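Local coordinates for HTH hxlR-type domain-containing protein (Enterococcus faecalis, PDB 1Z7U), which probably binds DNA as a winged helix-turn-helix transcriptional regulator, its precise function and targets being unknown, at residues 17-22 and 58-63; 23-28 and 91-96; 39-44 and 51-56. All coordinates share one frame; numbering follows the deposited sequence.

All three contacts belong to a single winged helix-turn-helix domain. Interactions 1 and 3 both use helix 50-63, their centres about 14 Å apart: interaction 3 packs the helix-turn-helix pair, interaction 1 joins the far end of that helix to the loop at 17-22. Interaction 2, helix 24-33 against helix 84-110, is centred about 11 Å from interaction 1 and 17 Å from interaction 3; side chains of helix 24-33 tie it to both. K24 NZ (interaction 2) forms a salt bridge with E59 OE2 (interaction 1) at 2.7 Å, and L27 CD1 lies 3.7 Å from L53 CD1 (interaction 3). A bound formic acid, probably from the crystallisation liquor, lies about 3 Å from the D63 side chain in interaction 1.

Interaction 1: residues 17-22 and 58-63; sequences STINGK and REMEKD
T18 and D63 meet where the loop between helices 8-17 and 24-33 comes up to the C-terminal part of helix 50-63, the presumed recognition helix of this winged helix-turn-helix domain. Their CA atoms are 6.5 Å apart. The D63 side chain can be followed outward. Its CB already lies against T18, about equally near CB and CG2. CG is next, 4.0 Å from T18 CG2. At the tip, OD2 approaches the T18 side chain from its carbon side, 3.6 Å from T18 CB, a van der Waals distance. The first torsion, with CG anti to its own carbonyl carbon (chi1 -71°), sets OD2 against T18 CB and CG2.

No direct hydrogen bond joins the segments; a water does so instead. It donates to D63 OD2 at 2.7 Å and to T18 O at 2.7 Å, tying the carboxylate to the loop backbone. The T18 hydroxyl has its own partner, A15 O one turn back in helix 8-17, and the methyl CG2 of T18 lies 3.8 Å from D63 OD2.

The second meeting is apolar. M60, a selenomethionine, sends its chain out almost straight through chi2 and then bends at chi3 (80°), which brings methyl CE to I19 CD1. I19 puts CG1 anti to its backbone N (chi1 -155°), bringing CD1 against M60 CE. Both side chains also touch helix 24-33 through K24, and I19 reaches L89 and L93 of helix 84-110, so I19 lies among three helices. The second subunit adds packing, its W99 on T18 and its F103 on D63. The apolar touch itself is a single methyl pair, I19 CD1 to M60 CE, at 4.0 Å.

Interaction 2: residues 23-28 and 91-96; sequences WKLSLM and DALSSL
L25 and M28 of helix 24-33 pack on L93 of helix 84-110, joining the body of the winged helix-turn-helix domain to the long C-terminal helix that reaches the second subunit of the dimer. The backbones stand well apart, 9.3 Å between L25 CA and L93 CA, so side chains alone bridge the gap.

The contact between the segments is apolar, and one methyl makes it. L93 has CG anti to its carbonyl carbon, and its second torsion (-179°) extends CD1 straight out along the side chain toward helix 24-33. There CD1 meets two atoms. One is L25 CD1, at 3.8 Å, the two leucines crossing obliquely; the other is the selenium of M28, a selenomethionine, with SE 4.1 Å from L93 CD1. M28 runs extended through its first two torsions and turns aside only at the third, presenting the selenium rather than the methyl end to the leucine, which lies about perpendicular to it. M28 also touches I19, extending the packing toward the loop before the helix.

Backbone hydrogen bonds keep each helix regular. W23 occupies the N-cap position of helix 24-33, and L27 N donates to W23 O at 2.8 Å, while M28 N donates to K24 O at 2.9 Å. In helix 84-110, S95 N donates to D91 O at 3.1 Å.

Polar and intersubunit contacts flank the leucine. A92 packs on S95 of the second subunit, and S95 on A92 of that subunit, consistent with pairing of the two 84-110 helices across the dimer. Beside L93, S94 OG is hydrogen-bonded to Y90 O and to N2 ND2 of the second subunit.

Interaction 3: residues 39-44 and 51-56; sequences GELMRA and RVLTDR
M42 and L53 face each other across the helix-turn-helix with their CA atoms 7.6 Å apart, a close approach of helix 38-44 to helix 50-63, with only a short turn between them in sequence. No hydrogen bond passes between the segments; the joint is apolar and centred on L53. This leucine places CG anti to its backbone N (chi1 -178°), and with chi2 at 59° both methyls are set against the other helix: CD2 touches M42 and L41, CD1 touches L41. CD2 lies against M42, a selenomethionine, 3.7 Å from SE and 3.8 Å from CG. CD2 and CD1 are each 4.1 Å from L41 CB, so L41 is approached mainly at its CB. M42 bends at chi2 (-61°) and again at chi3, curling so that SE comes over L53 CD2.

Helix 24-33 packs on both partners, completing the three-helix arrangement of the domain: its L27 lies on L53 and R56, and its E30 on L41 and A44. I48 in the turn touches L53, while R56 NH1 reaches K22 O just before helix 24-33, and helix 50-63 leads on to the wing strands 66-71 and 77-82.

Interaction 1: residues 17-22 and 58-63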
loop_
_atom_site.group_PDB
_atom_site.type_symbol
_atom_site.label_atom_id
_atom_site.label_comp_id
_atom_site.label_asym_id
_atom_site.label_seq_id
_atom_site.Cartn_x
_atom_site.Cartn_y
_atom_site.Cartn_z
ATOM N N SER A 17 -3.508 -4.049 -7.866
ATOM C CA SER A 17 -4.412 -4.533 -8.911
ATOM C C SER A 17 -5.217 -5.760 -8.480
ATOM O O SER A 17 -6.285 -6.026 -9.027
ATOM C CB SER A 17 -3.636 -4.820 -10.208
ATOM O OG SER A 17 -3.006 -6.097 -10.172
ATOM N N THR A 18 -4.710 -6.515 -7.507
ATOM C CA THR A 18 -5.472 -7.655 -6.959
ATOM C C THR A 18 -6.575 -7.240 -5.954
ATOM O O THR A 18 -7.432 -8.063 -5.590
ATOM C CB THR A 18 -4.551 -8.709 -6.292
ATOM O OG1 THR A 18 -4.021 -8.195 -5.056
ATOM C CG2 THR A 18 -3.426 -9.093 -7.216
ATOM N N ILE A 19 -6.568 -5.976 -5.518
ATOM C CA ILE A 19 -7.431 -5.554 -4.424
ATOM C C ILE A 19 -8.154 -4.206 -4.629
ATOM O O ILE A 19 -8.919 -3.764 -3.766
ATOM C CB ILE A 19 -6.626 -5.563 -3.075
ATOM C CG1 ILE A 19 -7.562 -5.727 -1.861
ATOM C CG2 ILE A 19 -5.678 -4.327 -2.966
ATOM C CD1 ILE A 19 -8.453 -6.967 -1.938
ATOM N N ASN A 20 -7.929 -3.556 -5.766
ATOM C CA ASN A 20 -8.442 -2.202 -5.965
ATOM C C ASN A 20 -9.803 -2.161 -6.667
ATOM O O ASN A 20 -10.493 -1.131 -6.653
ATOM C CB ASN A 20 -7.390 -1.302 -6.644
ATOM C CG ASN A 20 -7.023 -1.770 -8.047
ATOM O OD1 ASN A 20 -7.646 -2.680 -8.606
ATOM N ND2 ASN A 20 -6.002 -1.133 -8.631
ATOM N N GLY A 21 -10.184 -3.297 -7.247
ATOM C CA GLY A 21 -11.487 -3.468 -7.889
ATOM C C GLY A 21 -12.653 -3.243 -6.935
ATOM O O GLY A 21 -12.523 -3.421 -5.717
ATOM N N LYS A 22 -13.795 -2.839 -7.491
ATOM C CA LYS A 22 -14.964 -2.491 -6.688
ATOM C C LYS A 22 -15.338 -3.632 -5.752
ATOM O O LYS A 22 -15.317 -4.798 -6.155
ATOM C CB LYS A 22 -16.143 -2.138 -7.587
ATOM C CG LYS A 22 -17.194 -1.257 -6.894
ATOM C CD LYS A 22 -18.516 -1.273 -7.663
ATOM C CE LYS A 22 -19.162 0.100 -7.710
ATOM N NZ LYS A 22 -18.634 0.844 -8.910
ATOM N N ARG A 58 -14.371 -14.803 -7.416
ATOM C CA ARG A 58 -13.685 -15.585 -8.433
ATOM C C ARG A 58 -12.314 -14.980 -8.705
ATOM O O ARG A 58 -11.324 -15.689 -8.716
ATOM C CB ARG A 58 -14.507 -15.610 -9.722
ATOM C CG ARG A 58 -14.720 -16.991 -10.287
ATOM C CD ARG A 58 -16.171 -17.458 -10.147
ATOM N NE ARG A 58 -16.983 -17.070 -11.312
ATOM C CZ ARG A 58 -18.067 -17.726 -11.743
ATOM N NH1 ARG A 58 -18.492 -18.824 -11.118
ATOM N NH2 ARG A 58 -18.725 -17.288 -12.811
ATOM N N GLU A 59 -12.269 -13.662 -8.905
ATOM C CA GLU A 59 -11.007 -12.953 -9.150
ATOM C C GLU A 59 -10.067 -13.074 -7.963
ATOM O O GLU A 59 -8.871 -13.319 -8.140
ATOM C CB GLU A 59 -11.247 -11.477 -9.479
ATOM C CG GLU A 59 -11.939 -11.230 -10.822
ATOM C CD GLU A 59 -11.788 -9.803 -11.302
ATOM O OE1 GLU A 59 -12.230 -9.497 -12.434
ATOM O OE2 GLU A 59 -11.228 -8.976 -10.558
HETATM N N MSE A 60 -10.619 -12.926 -6.760
HETATM C CA MSE A 60 -9.822 -12.979 -5.540
HETATM C C MSE A 60 -9.302 -14.379 -5.233
HETATM O O MSE A 60 -8.185 -14.522 -4.754
HETATM C CB MSE A 60 -10.591 -12.413 -4.351
HETATM C CG MSE A 60 -10.938 -10.958 -4.490
HETATM SE SE MSE A 60 -12.137 -10.403 -3.067
HETATM C CE MSE A 60 -10.750 -10.167 -1.582
ATOM N N GLU A 61 -10.108 -15.402 -5.517
ATOM C CA GLU A 61 -9.649 -16.798 -5.434
ATOM C C GLU A 61 -8.530 -17.078 -6.449
ATOM O O GLU A 61 -7.540 -17.729 -6.124
ATOM C CB GLU A 61 -10.816 -17.790 -5.628
ATOM C CG GLU A 61 -10.389 -19.274 -5.472
ATOM C CD GLU A 61 -11.514 -20.303 -5.727
ATOM O OE1 GLU A 61 -11.355 -21.459 -5.270
ATOM O OE2 GLU A 61 -12.537 -19.965 -6.364
ATOM N N LYS A 62 -8.704 -16.573 -7.669
ATOM C CA LYS A 62 -7.721 -16.702 -8.752
ATOM C C LYS A 62 -6.371 -16.106 -8.354
ATOM O O LYS A 62 -5.330 -16.703 -8.589
ATOM C CB LYS A 62 -8.215 -15.958 -9.997
ATOM C CG LYS A 62 -7.847 -16.607 -11.316
ATOM C CD LYS A 62 -8.611 -17.931 -11.480
ATOM C CE LYS A 62 -10.148 -17.740 -11.498
ATOM N NZ LYS A 62 -10.810 -17.951 -12.838
ATOM N N ASP A 63 -6.425 -14.909 -7.772
ATOM C CA ASP A 63 -5.247 -14.149 -7.388
ATOM C C ASP A 63 -4.577 -14.698 -6.137
ATOM O O ASP A 63 -3.464 -14.284 -5.810
ATOM C CB ASP A 63 -5.605 -12.665 -7.199
ATOM C CG ASP A 63 -5.907 -11.970 -8.513
ATOM O OD1 ASP A 63 -5.574 -12.543 -9.571
ATOM O OD2 ASP A 63 -6.477 -10.857 -8.503
HETATM O O HOH W 1 -8.495 -10.116 -6.923
#

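Interaction 2: residues 23-28 and 91-96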
loop_
_atom_site.group_PDB
_atom_site.type_symbol
_atom_site.label_atom_id
_atom_site.label_comp_id
_atom_site.label_asym_id
_atom_site.label_seq_id
_atom_site.Cartn_x
_atom_site.Cartn_y
_atom_site.Cartn_z
ATOM N N TRP A 23 -15.651 -3.286 -4.502
ATOM C CA TRP A 23 -16.116 -4.238 -3.476
ATOM C C TRP A 23 -15.023 -5.054 -2.805
ATOM O O TRP A 23 -15.236 -5.575 -1.712
ATOM C CB TRP A 23 -17.210 -5.183 -4.005
ATOM C CG TRP A 23 -18.486 -4.479 -4.382
ATOM C CD1 TRP A 23 -18.953 -4.254 -5.649
ATOM C CD2 TRP A 23 -19.449 -3.902 -3.492
ATOM N NE1 TRP A 23 -20.147 -3.563 -5.602
ATOM C CE2 TRP A 23 -20.473 -3.332 -4.291
ATOM C CE3 TRP A 23 -19.545 -3.798 -2.093
ATOM C CZ2 TRP A 23 -21.592 -2.681 -3.739
ATOM C CZ3 TRP A 23 -20.660 -3.145 -1.540
ATOM C CH2 TRP A 23 -21.671 -2.603 -2.369
ATOM N N LYS A 24 -13.850 -5.150 -3.431
ATOM C CA LYS A 24 -12.842 -6.125 -2.999
ATOM C C LYS A 24 -12.311 -5.833 -1.616
ATOM O O LYS A 24 -12.144 -6.747 -0.809
ATOM C CB LYS A 24 -11.711 -6.263 -4.021
ATOM C CG LYS A 24 -12.150 -6.959 -5.293
ATOM C CD LYS A 24 -10.961 -7.347 -6.112
ATOM C CE LYS A 24 -11.382 -8.054 -7.389
ATOM N NZ LYS A 24 -10.157 -8.445 -8.131
ATOM N N LEU A 25 -12.061 -4.558 -1.334
ATOM C CA LEU A 25 -11.621 -4.148 -0.002
ATOM C C LEU A 25 -12.687 -4.458 1.051
ATOM O O LEU A 25 -12.369 -4.980 2.113
ATOM C CB LEU A 25 -11.218 -2.664 0.020
ATOM C CG LEU A 25 -10.550 -2.177 1.321
ATOM C CD1 LEU A 25 -9.150 -2.735 1.441
ATOM C CD2 LEU A 25 -10.530 -0.656 1.403
ATOM N N SER A 26 -13.951 -4.165 0.747
ATOM C CA SER A 26 -15.062 -4.532 1.646
ATOM C C SER A 26 -15.165 -6.040 1.865
ATOM O O SER A 26 -15.371 -6.487 2.987
ATOM C CB SER A 26 -16.394 -4.003 1.120
ATOM O OG SER A 26 -16.414 -2.593 1.174
ATOM N N LEU A 27 -15.034 -6.804 0.787
ATOM C CA LEU A 27 -15.019 -8.267 0.845
ATOM C C LEU A 27 -13.949 -8.796 1.781
ATOM O O LEU A 27 -14.217 -9.665 2.611
ATOM C CB LEU A 27 -14.797 -8.844 -0.548
ATOM C CG LEU A 27 -15.919 -9.609 -1.253
ATOM C CD1 LEU A 27 -17.270 -9.411 -0.619
ATOM C CD2 LEU A 27 -15.970 -9.251 -2.727
HETATM N N MSE A 28 -12.736 -8.267 1.626
HETATM C CA MSE A 28 -11.608 -8.607 2.469
HETATM C C MSE A 28 -11.856 -8.276 3.951
HETATM O O MSE A 28 -11.494 -9.075 4.829
HETATM C CB MSE A 28 -10.343 -7.918 1.944
HETATM C CG MSE A 28 -9.137 -8.041 2.848
HETATM SE SE MSE A 28 -7.469 -7.432 2.001
HETATM C CE MSE A 28 -7.070 -9.088 0.933
ATOM N N ASP A 91 -2.956 -7.044 6.223
ATOM C CA ASP A 91 -2.018 -6.369 7.136
ATOM C C ASP A 91 -1.244 -5.209 6.508
ATOM O O ASP A 91 -1.060 -4.173 7.150
ATOM C CB ASP A 91 -1.012 -7.375 7.700
ATOM C CG ASP A 91 -1.627 -8.329 8.725
ATOM O OD1 ASP A 91 -2.777 -8.102 9.190
ATOM O OD2 ASP A 91 -0.926 -9.311 9.084
ATOM N N ALA A 92 -0.774 -5.395 5.273
ATOM C CA ALA A 92 -0.098 -4.330 4.509
ATOM C C ALA A 92 -1.038 -3.161 4.257
ATOM O O ALA A 92 -0.647 -2.005 4.393
ATOM C CB ALA A 92 0.451 -4.866 3.173
ATOM N N LEU A 93 -2.277 -3.468 3.880
ATOM C CA LEU A 93 -3.289 -2.427 3.666
ATOM C C LEU A 93 -3.694 -1.697 4.948
ATOM O O LEU A 93 -3.949 -0.482 4.911
ATOM C CB LEU A 93 -4.515 -2.987 2.941
ATOM C CG LEU A 93 -4.314 -3.443 1.486
ATOM C CD1 LEU A 93 -5.627 -3.953 0.902
ATOM C CD2 LEU A 93 -3.747 -2.345 0.609
ATOM N N SER A 94 -3.753 -2.428 6.067
ATOM C CA SER A 94 -4.058 -1.818 7.376
ATOM C C SER A 94 -2.966 -0.865 7.821
ATOM O O SER A 94 -3.264 0.161 8.408
ATOM C CB SER A 94 -4.270 -2.871 8.472
ATOM O OG SER A 94 -5.442 -3.603 8.230
ATOM N N SER A 95 -1.712 -1.211 7.543
ATOM C CA SER A 95 -0.565 -0.319 7.807
ATOM C C SER A 95 -0.638 0.994 7.025
ATOM O O SER A 95 -0.397 2.049 7.594
ATOM C CB SER A 95 0.748 -1.028 7.496
ATOM O OG SER A 95 0.907 -2.150 8.339
ATOM N N LEU A 96 -0.962 0.920 5.732
ATOM C CA LEU A 96 -1.212 2.098 4.895
ATOM C C LEU A 96 -2.409 2.895 5.384
ATOM O O LEU A 96 -2.401 4.133 5.415
ATOM C CB LEU A 96 -1.529 1.678 3.455
ATOM C CG LEU A 96 -0.412 1.260 2.522
ATOM C CD1 LEU A 96 -1.003 1.071 1.143
ATOM C CD2 LEU A 96 0.687 2.332 2.487
#

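Interaction 3: residues 39-44 and 51-56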
loop_
_atom_site.group_PDB
_atom_site.type_symbol
_atom_site.label_atom_id
_atom_site.label_comp_id
_atom_site.label_asym_id
_atom_site.label_seq_id
_atom_site.Cartn_x
_atom_site.Cartn_y
_atom_site.Cartn_z
ATOM N N GLY A 39 -24.549 -15.849 1.373
ATOM C CA GLY A 39 -25.683 -15.088 1.895
ATOM C C GLY A 39 -25.311 -14.049 2.932
ATOM O O GLY A 39 -25.864 -12.946 2.926
ATOM N N GLU A 40 -24.386 -14.398 3.826
ATOM C CA GLU A 40 -23.834 -13.432 4.790
ATOM C C GLU A 40 -23.204 -12.211 4.110
ATOM O O GLU A 40 -23.424 -11.075 4.533
ATOM C CB GLU A 40 -22.804 -14.101 5.700
ATOM C CG GLU A 40 -23.246 -15.456 6.216
ATOM C CD GLU A 40 -22.374 -15.963 7.331
ATOM O OE1 GLU A 40 -21.479 -16.797 7.070
ATOM O OE2 GLU A 40 -22.589 -15.517 8.475
ATOM N N LEU A 41 -22.421 -12.461 3.059
ATOM C CA LEU A 41 -21.794 -11.404 2.265
ATOM C C LEU A 41 -22.824 -10.580 1.503
ATOM O O LEU A 41 -22.693 -9.359 1.407
ATOM C CB LEU A 41 -20.774 -11.996 1.294
ATOM C CG LEU A 41 -19.625 -12.792 1.912
ATOM C CD1 LEU A 41 -18.848 -13.549 0.847
ATOM C CD2 LEU A 41 -18.711 -11.871 2.725
HETATM N N MSE A 42 -23.839 -11.257 0.959
HETATM C CA MSE A 42 -24.971 -10.592 0.315
HETATM C C MSE A 42 -25.651 -9.617 1.267
HETATM O O MSE A 42 -25.978 -8.496 0.882
HETATM C CB MSE A 42 -25.998 -11.616 -0.193
HETATM C CG MSE A 42 -25.611 -12.315 -1.499
HETATM SE SE MSE A 42 -25.398 -11.083 -3.016
HETATM C CE MSE A 42 -27.236 -10.369 -3.175
ATOM N N ARG A 43 -25.843 -10.051 2.513
ATOM C CA ARG A 43 -26.489 -9.224 3.535
ATOM C C ARG A 43 -25.607 -8.075 4.032
ATOM O O ARG A 43 -26.064 -6.925 4.110
ATOM C CB ARG A 43 -27.005 -10.086 4.693
ATOM C CG ARG A 43 -28.360 -10.716 4.392
ATOM C CD ARG A 43 -28.832 -11.678 5.475
ATOM N NE ARG A 43 -28.383 -13.050 5.228
ATOM C CZ ARG A 43 -27.558 -13.742 6.021
ATOM N NH1 ARG A 43 -27.215 -14.985 5.693
ATOM N NH2 ARG A 43 -27.075 -13.208 7.145
ATOM N N ALA A 44 -24.350 -8.389 4.347
ATOM C CA ALA A 44 -23.398 -7.420 4.890
ATOM C C ALA A 44 -23.030 -6.307 3.907
ATOM O O ALA A 44 -22.775 -5.178 4.311
ATOM C CB ALA A 44 -22.147 -8.129 5.371
ATOM N N ARG A 51 -24.274 -11.402 -8.980
ATOM C CA ARG A 51 -23.407 -11.451 -10.153
ATOM C C ARG A 51 -22.074 -10.746 -9.847
ATOM O O ARG A 51 -21.002 -11.302 -10.083
ATOM C CB ARG A 51 -24.114 -10.814 -11.346
ATOM C CG ARG A 51 -23.585 -11.261 -12.702
ATOM C CD ARG A 51 -24.522 -10.804 -13.824
ATOM N NE ARG A 51 -25.693 -11.676 -13.967
ATOM C CZ ARG A 51 -26.808 -11.342 -14.620
ATOM N NH1 ARG A 51 -26.930 -10.143 -15.193
ATOM N NH2 ARG A 51 -27.810 -12.204 -14.687
ATOM N N VAL A 52 -22.160 -9.535 -9.297
ATOM C CA VAL A 52 -20.963 -8.793 -8.875
ATOM C C VAL A 52 -20.177 -9.541 -7.782
ATOM O O VAL A 52 -18.968 -9.712 -7.902
ATOM C CB VAL A 52 -21.293 -7.319 -8.502
ATOM C CG1 VAL A 52 -20.090 -6.615 -7.896
ATOM C CG2 VAL A 52 -21.761 -6.567 -9.743
ATOM N N LEU A 53 -20.875 -10.044 -6.765
ATOM C CA LEU A 53 -20.246 -10.817 -5.685
ATOM C C LEU A 53 -19.429 -12.021 -6.154
ATOM O O LEU A 53 -18.239 -12.122 -5.829
ATOM C CB LEU A 53 -21.277 -11.243 -4.638
ATOM C CG LEU A 53 -20.813 -12.027 -3.403
ATOM C CD1 LEU A 53 -19.759 -11.267 -2.571
ATOM C CD2 LEU A 53 -22.007 -12.385 -2.551
ATOM N N THR A 54 -20.048 -12.936 -6.903
ATOM C CA THR A 54 -19.326 -14.128 -7.361
ATOM C C THR A 54 -18.140 -13.738 -8.250
ATOM O O THR A 54 -17.060 -14.336 -8.145
ATOM C CB THR A 54 -20.238 -15.173 -8.078
ATOM O OG1 THR A 54 -20.952 -14.545 -9.150
ATOM C CG2 THR A 54 -21.235 -15.776 -7.112
ATOM N N ASP A 55 -18.340 -12.730 -9.093
ATOM C CA ASP A 55 -17.263 -12.194 -9.938
ATOM C C ASP A 55 -16.044 -11.778 -9.108
ATOM O O ASP A 55 -14.930 -12.219 -9.374
ATOM C CB ASP A 55 -17.766 -11.011 -10.786
ATOM C CG ASP A 55 -16.687 -10.446 -11.713
ATOM O OD1 ASP A 55 -16.371 -11.094 -12.741
ATOM O OD2 ASP A 55 -16.161 -9.344 -11.424
ATOM N N ARG A 56 -16.274 -10.941 -8.098
ATOM C CA ARG A 56 -15.241 -10.528 -7.148
ATOM C C ARG A 56 -14.530 -11.694 -6.501
ATOM O O ARG A 56 -13.298 -11.740 -6.493
ATOM C CB ARG A 56 -15.844 -9.651 -6.061
ATOM C CG ARG A 56 -15.577 -8.164 -6.224
ATOM C CD ARG A 56 -16.453 -7.534 -7.292
ATOM N NE ARG A 56 -15.967 -7.845 -8.625
ATOM C CZ ARG A 56 -15.048 -7.133 -9.268
ATOM N NH1 ARG A 56 -14.506 -6.055 -8.700
ATOM N NH2 ARG A 56 -14.673 -7.501 -10.485
#